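Side-chain contacts in SusD homolog (Bacteroides thetaiotaomicron VPI-5482, PDB 3FDH), which probably binds glycans at the cell surface as a SusD/RagB-family lipoprotein, working with an outer-membrane transporter in nutrient uptake: residues Y252-Y255 with G260-A263; R22-D27 with L86-I91. One frame throughout, in Å; residues are numbered along the deposited sequence.

Overall arrangement
Contact 1 is buried and almost wholly aromatic: the helix 250-258 meets the short strand that follows it, and only four residues separate the two segments. Contact 2 lies nearer the surface and joins two helices far apart in sequence, 21-37 and 76-95, through isoleucines on one side and a water-bridged polar pair on the other. The two share no helix or strand. The centres of contact 1 and contact 2 lie about 30 Å apart, and the nearest atoms of contact 1 and contact 2 about 17 Å apart. Neither contact has a direct hydrogen bond between its segments, yet rings fill the interface in contact 1, whereas contact 2 closes its polar gap with water.

Contact 1: Y252-Y255 with G260-A263; sequences YGFY and GFGA
Phe254 drives one edge of its ring into the face of Phe261. The pair is an edge-to-face stack with centroids 4.8 Å apart and planes inclined at 53°, so it is tilted well away from a perpendicular T. CE2 of Phe254 sits over the middle of the Phe261 ring, 3.7 Å above its plane, while the closest atoms are Phe254 CD2 and Phe261 CE2 at 3.5 Å. The Phe254 ring also lies against the backbone of the second segment, with CE2 3.8 Å from Gly260 CA. Phe254 CZ is 4.0 Å from Gly260 CA, so the bare alpha carbon of the glycine sits directly by the ring.

Tyr255, one residue on, uses a different part of its ring. Its CE1 edge points at the backbone of Phe261, lying 3.7 Å from Phe261 O and near the plane of the tyrosine ring, and CD1 rests 4.0 Å from Gly260 N. With CG anti to the backbone N (chi1 -173°), the tyrosine ring reaches forward to the strand although its CB does not point there. The backbone N of Phe261 is buried here without a hydrogen-bond partner.

The whole forms a tight helix-to-strand connection: helix 250-258 ends, the chain turns through Gly260, and strand 261-263 pairs antiparallel with 52-54 in a small two-stranded sheet within a mostly helical SusD-like fold. Backbone bonds between Gly260 and Val55 and between Gly262 and Val53 make this pairing on both sides of Phe261 in the chain.

Around the stack, Leu59 of helix 57-63 and Thr43 of helix 40-48 touch both phenylalanines. Phe251 brings a further ring to Phe261, while Tyr324 meets Tyr255 edge-to-face.

Contact 2: R22-D27 with L86-I91; sequences RFILAD and LKNARI
Ile24 makes the close part of this contact, reaching from helix 21-37 to helix 76-95 with both of its branches. Its CG2 methyl lies against the base of Asn88, 3.7 Å from Asn88 CB and equally near the backbone carbonyl oxygen of that residue. The longer branch carries CD1 to within 3.9 Å of Ile91 CG2, one helical turn further along, and the two isoleucine side chains cross at about a right angle. The chi1 of -56° aims the two branches: CG2 stands anti to the backbone N and is turned toward Asn88, while CG1 stands anti to the carbonyl carbon and leads CD1 toward Ile91. Ile24 is covered further along the same helix by Ile92 and by the side chain of Gln95; Val19 adds a contact from the chain ahead of helix 21-37.

The other side is polar and much looser. Asp27, an exposed residue, faces Asn88, but Asp27 OD2 and Asn88 ND2 stay 3.8 Å apart and the carboxylate and amide planes are turned 71° from each other. A water fills the role of a direct bond: it donates to Asp27 OD2 at 2.7 Å and accepts from Asn88 ND2 at 2.8 Å. Asn88 thus serves both sides, its CB packed under the isoleucine methyl and its amide nitrogen tied through water to the carboxylate.

Across the contact the segment axes approach to 9.4 Å, with an angle of 157° between their N-to-C directions. Leu25 and Ala89 also meet helix 106-127, at Met111 and Ala116, and Leu25 touches Ile92 as well, so the arrangement is that of an antiparallel helix pair laid on a third helix, in keeping with the largely helical, TPR-related SusD fold.

Contact 1: Y252-Y255 with G260-A263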
loop_
_atom_site.group_PDB
_atom_site.type_symbol
_atom_site.label_atom_id
_atom_site.label_comp_id
_atom_site.label_asym_id
_atom_site.label_seq_id
_atom_site.Cartn_x
_atom_site.Cartn_y
_atom_site.Cartn_z
ATOM N N TYR A 252 -8.240 -1.887 -10.460
ATOM C CA TYR A 252 -8.945 -2.077 -11.719
ATOM C C TYR A 252 -10.391 -1.583 -11.583
ATOM O O TYR A 252 -10.952 -0.915 -12.476
ATOM C CB TYR A 252 -8.917 -3.565 -12.133
ATOM C CG TYR A 252 -9.906 -3.902 -13.222
ATOM C CD1 TYR A 252 -11.237 -4.180 -12.925
ATOM C CD2 TYR A 252 -9.506 -3.966 -14.544
ATOM C CE1 TYR A 252 -12.134 -4.476 -13.931
ATOM C CE2 TYR A 252 -10.387 -4.261 -15.541
ATOM C CZ TYR A 252 -11.698 -4.509 -15.238
ATOM O OH TYR A 252 -12.566 -4.831 -16.242
ATOM N N GLY A 253 -10.960 -1.877 -10.418
ATOM C CA GLY A 253 -12.350 -1.563 -10.122
ATOM C C GLY A 253 -12.639 -0.094 -10.157
ATOM O O GLY A 253 -13.651 0.357 -10.721
ATOM N N PHE A 254 -11.754 0.664 -9.538
ATOM C CA PHE A 254 -11.876 2.120 -9.533
ATOM C C PHE A 254 -11.877 2.676 -10.940
ATOM O O PHE A 254 -12.728 3.481 -11.297
ATOM C CB PHE A 254 -10.765 2.813 -8.744
ATOM C CG PHE A 254 -10.751 4.308 -8.964
ATOM C CD1 PHE A 254 -11.658 5.123 -8.315
ATOM C CD2 PHE A 254 -9.870 4.884 -9.881
ATOM C CE1 PHE A 254 -11.666 6.485 -8.554
ATOM C CE2 PHE A 254 -9.891 6.243 -10.125
ATOM C CZ PHE A 254 -10.777 7.036 -9.463
ATOM N N TYR A 255 -10.940 2.223 -11.753
ATOM C CA TYR A 255 -10.846 2.721 -13.136
ATOM C C TYR A 255 -12.040 2.271 -13.973
ATOM O O TYR A 255 -12.521 2.961 -14.866
ATOM C CB TYR A 255 -9.529 2.300 -13.823
ATOM C CG TYR A 255 -9.409 2.971 -15.170
ATOM C CD1 TYR A 255 -8.954 4.281 -15.280
ATOM C CD2 TYR A 255 -9.744 2.296 -16.338
ATOM C CE1 TYR A 255 -8.888 4.923 -16.499
ATOM C CE2 TYR A 255 -9.699 2.928 -17.558
ATOM C CZ TYR A 255 -9.272 4.243 -17.638
ATOM O OH TYR A 255 -9.216 4.840 -18.879
ATOM N N GLY A 260 -10.957 7.334 -13.738
ATOM C CA GLY A 260 -10.440 8.545 -13.105
ATOM C C GLY A 260 -8.974 8.806 -12.963
ATOM O O GLY A 260 -8.575 9.780 -12.333
ATOM N N PHE A 261 -8.189 7.934 -13.554
ATOM C CA PHE A 261 -6.721 8.042 -13.579
ATOM C C PHE A 261 -6.177 8.282 -14.984
ATOM O O PHE A 261 -6.697 7.803 -15.975
ATOM C CB PHE A 261 -6.036 6.750 -13.137
ATOM C CG PHE A 261 -6.145 6.421 -11.669
ATOM C CD1 PHE A 261 -5.922 7.358 -10.696
ATOM C CD2 PHE A 261 -6.373 5.116 -11.293
ATOM C CE1 PHE A 261 -5.976 6.998 -9.371
ATOM C CE2 PHE A 261 -6.407 4.751 -9.978
ATOM C CZ PHE A 261 -6.207 5.683 -9.022
ATOM N N GLY A 262 -5.104 9.050 -14.997
ATOM C CA GLY A 262 -4.300 9.370 -16.162
ATOM C C GLY A 262 -2.829 9.077 -15.859
ATOM O O GLY A 262 -2.384 9.094 -14.723
ATOM N N ALA A 263 -2.097 8.719 -16.899
ATOM C CA ALA A 263 -0.677 8.377 -16.772
ATOM C C ALA A 263 0.091 9.558 -16.159
ATOM O O ALA A 263 -0.042 10.696 -16.600
ATOM C CB ALA A 263 -0.114 8.044 -18.151
#

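Contact 2: R22-D27 with L86-I91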
loop_
_atom_site.group_PDB
_atom_site.type_symbol
_atom_site.label_atom_id
_atom_site.label_comp_id
_atom_site.label_asym_id
_atom_site.label_seq_id
_atom_site.Cartn_x
_atom_site.Cartn_y
_atom_site.Cartn_z
ATOM N N ARG A 22 -14.302 -18.476 11.744
ATOM C CA ARG A 22 -13.720 -18.691 10.417
ATOM C C ARG A 22 -14.474 -17.921 9.340
ATOM O O ARG A 22 -13.875 -17.353 8.428
ATOM C CB ARG A 22 -13.604 -20.177 10.072
ATOM C CG ARG A 22 -14.893 -20.948 9.972
ATOM C CD ARG A 22 -14.579 -22.412 9.910
ATOM N NE ARG A 22 -15.755 -23.243 9.711
ATOM C CZ ARG A 22 -16.521 -23.725 10.688
ATOM N NH1 ARG A 22 -16.268 -23.465 11.973
ATOM N NH2 ARG A 22 -17.559 -24.481 10.362
ATOM N N PHE A 23 -15.783 -17.861 9.483
ATOM C CA PHE A 23 -16.608 -17.158 8.496
ATOM C C PHE A 23 -16.392 -15.645 8.603
ATOM O O PHE A 23 -16.428 -14.890 7.610
ATOM C CB PHE A 23 -18.081 -17.550 8.643
ATOM C CG PHE A 23 -18.318 -19.031 8.453
ATOM C CD1 PHE A 23 -17.859 -19.665 7.313
ATOM C CD2 PHE A 23 -18.956 -19.796 9.434
ATOM C CE1 PHE A 23 -18.062 -21.040 7.146
ATOM C CE2 PHE A 23 -19.160 -21.140 9.255
ATOM C CZ PHE A 23 -18.709 -21.762 8.125
ATOM N N ILE A 24 -16.135 -15.200 9.818
ATOM C CA ILE A 24 -15.892 -13.778 10.029
ATOM C C ILE A 24 -14.536 -13.451 9.394
ATOM O O ILE A 24 -14.355 -12.416 8.736
ATOM C CB ILE A 24 -15.887 -13.374 11.525
ATOM C CG1 ILE A 24 -17.198 -13.778 12.216
ATOM C CG2 ILE A 24 -15.672 -11.860 11.657
ATOM C CD1 ILE A 24 -17.183 -13.600 13.737
ATOM N N LEU A 25 -13.595 -14.367 9.561
ATOM C CA LEU A 25 -12.235 -14.133 9.064
ATOM C C LEU A 25 -12.244 -13.990 7.558
ATOM O O LEU A 25 -11.482 -13.222 6.978
ATOM C CB LEU A 25 -11.291 -15.268 9.470
ATOM C CG LEU A 25 -9.821 -15.099 9.132
ATOM C CD1 LEU A 25 -9.263 -13.890 9.985
ATOM C CD2 LEU A 25 -9.037 -16.407 9.319
ATOM N N ALA A 26 -13.092 -14.762 6.914
ATOM C CA ALA A 26 -13.155 -14.730 5.427
ATOM C C ALA A 26 -13.480 -13.300 5.014
ATOM O O ALA A 26 -12.894 -12.725 4.086
ATOM C CB ALA A 26 -14.230 -15.692 4.894
ATOM N N ASP A 27 -14.389 -12.715 5.773
ATOM C CA ASP A 27 -14.856 -11.355 5.492
ATOM C C ASP A 27 -13.802 -10.320 5.833
ATOM O O ASP A 27 -13.614 -9.338 5.121
ATOM C CB ASP A 27 -16.112 -11.034 6.298
ATOM C CG ASP A 27 -16.751 -9.739 5.871
ATOM O OD1 ASP A 27 -17.513 -9.730 4.872
ATOM O OD2 ASP A 27 -16.522 -8.729 6.563
ATOM N N LEU A 86 -11.829 -4.027 11.887
ATOM C CA LEU A 86 -11.141 -4.118 13.187
ATOM C C LEU A 86 -12.072 -4.720 14.216
ATOM O O LEU A 86 -11.703 -5.618 14.964
ATOM C CB LEU A 86 -10.633 -2.749 13.670
ATOM C CG LEU A 86 -10.002 -2.664 15.068
ATOM C CD1 LEU A 86 -8.872 -3.644 15.189
ATOM C CD2 LEU A 86 -9.482 -1.240 15.416
ATOM N N LYS A 87 -13.296 -4.239 14.222
ATOM C CA LYS A 87 -14.293 -4.734 15.160
ATOM C C LYS A 87 -14.489 -6.223 14.964
ATOM O O LYS A 87 -14.540 -6.980 15.919
ATOM C CB LYS A 87 -15.631 -4.015 14.955
ATOM C CG LYS A 87 -16.747 -4.447 15.904
ATOM C CD LYS A 87 -18.043 -3.690 15.608
ATOM N N ASN A 88 -14.601 -6.619 13.708
ATOM C CA ASN A 88 -14.863 -8.013 13.358
ATOM C C ASN A 88 -13.696 -8.890 13.810
ATOM O O ASN A 88 -13.890 -9.973 14.357
ATOM C CB ASN A 88 -15.116 -8.183 11.843
ATOM C CG ASN A 88 -16.470 -7.676 11.415
ATOM O OD1 ASN A 88 -17.382 -7.555 12.240
ATOM N ND2 ASN A 88 -16.629 -7.396 10.110
ATOM N N ALA A 89 -12.479 -8.403 13.586
ATOM C CA ALA A 89 -11.260 -9.145 13.990
ATOM C C ALA A 89 -11.268 -9.367 15.494
ATOM O O ALA A 89 -10.919 -10.428 16.006
ATOM C CB ALA A 89 -9.981 -8.398 13.571
ATOM N N ARG A 90 -11.732 -8.349 16.186
ATOM C CA ARG A 90 -11.758 -8.366 17.642
ATOM C C ARG A 90 -12.814 -9.319 18.149
ATOM O O ARG A 90 -12.653 -9.935 19.198
ATOM C CB ARG A 90 -11.933 -6.971 18.221
ATOM C CG ARG A 90 -10.647 -6.182 18.126
ATOM C CD ARG A 90 -10.841 -4.750 18.523
ATOM N NE ARG A 90 -9.575 -4.056 18.718
ATOM C CZ ARG A 90 -9.452 -2.747 18.917
ATOM N NH1 ARG A 90 -10.513 -1.967 18.886
ATOM N NH2 ARG A 90 -8.260 -2.221 19.142
ATOM N N ILE A 91 -13.877 -9.448 17.368
ATOM C CA ILE A 91 -14.960 -10.397 17.712
ATOM C C ILE A 91 -14.385 -11.809 17.604
ATOM O O ILE A 91 -14.612 -12.657 18.462
ATOM C CB ILE A 91 -16.211 -10.213 16.832
ATOM C CG1 ILE A 91 -16.956 -8.932 17.245
ATOM C CG2 ILE A 91 -17.140 -11.403 16.958
ATOM C CD1 ILE A 91 -18.020 -8.460 16.254
HETATM O O HOH W 1 -14.698 -7.429 8.138
#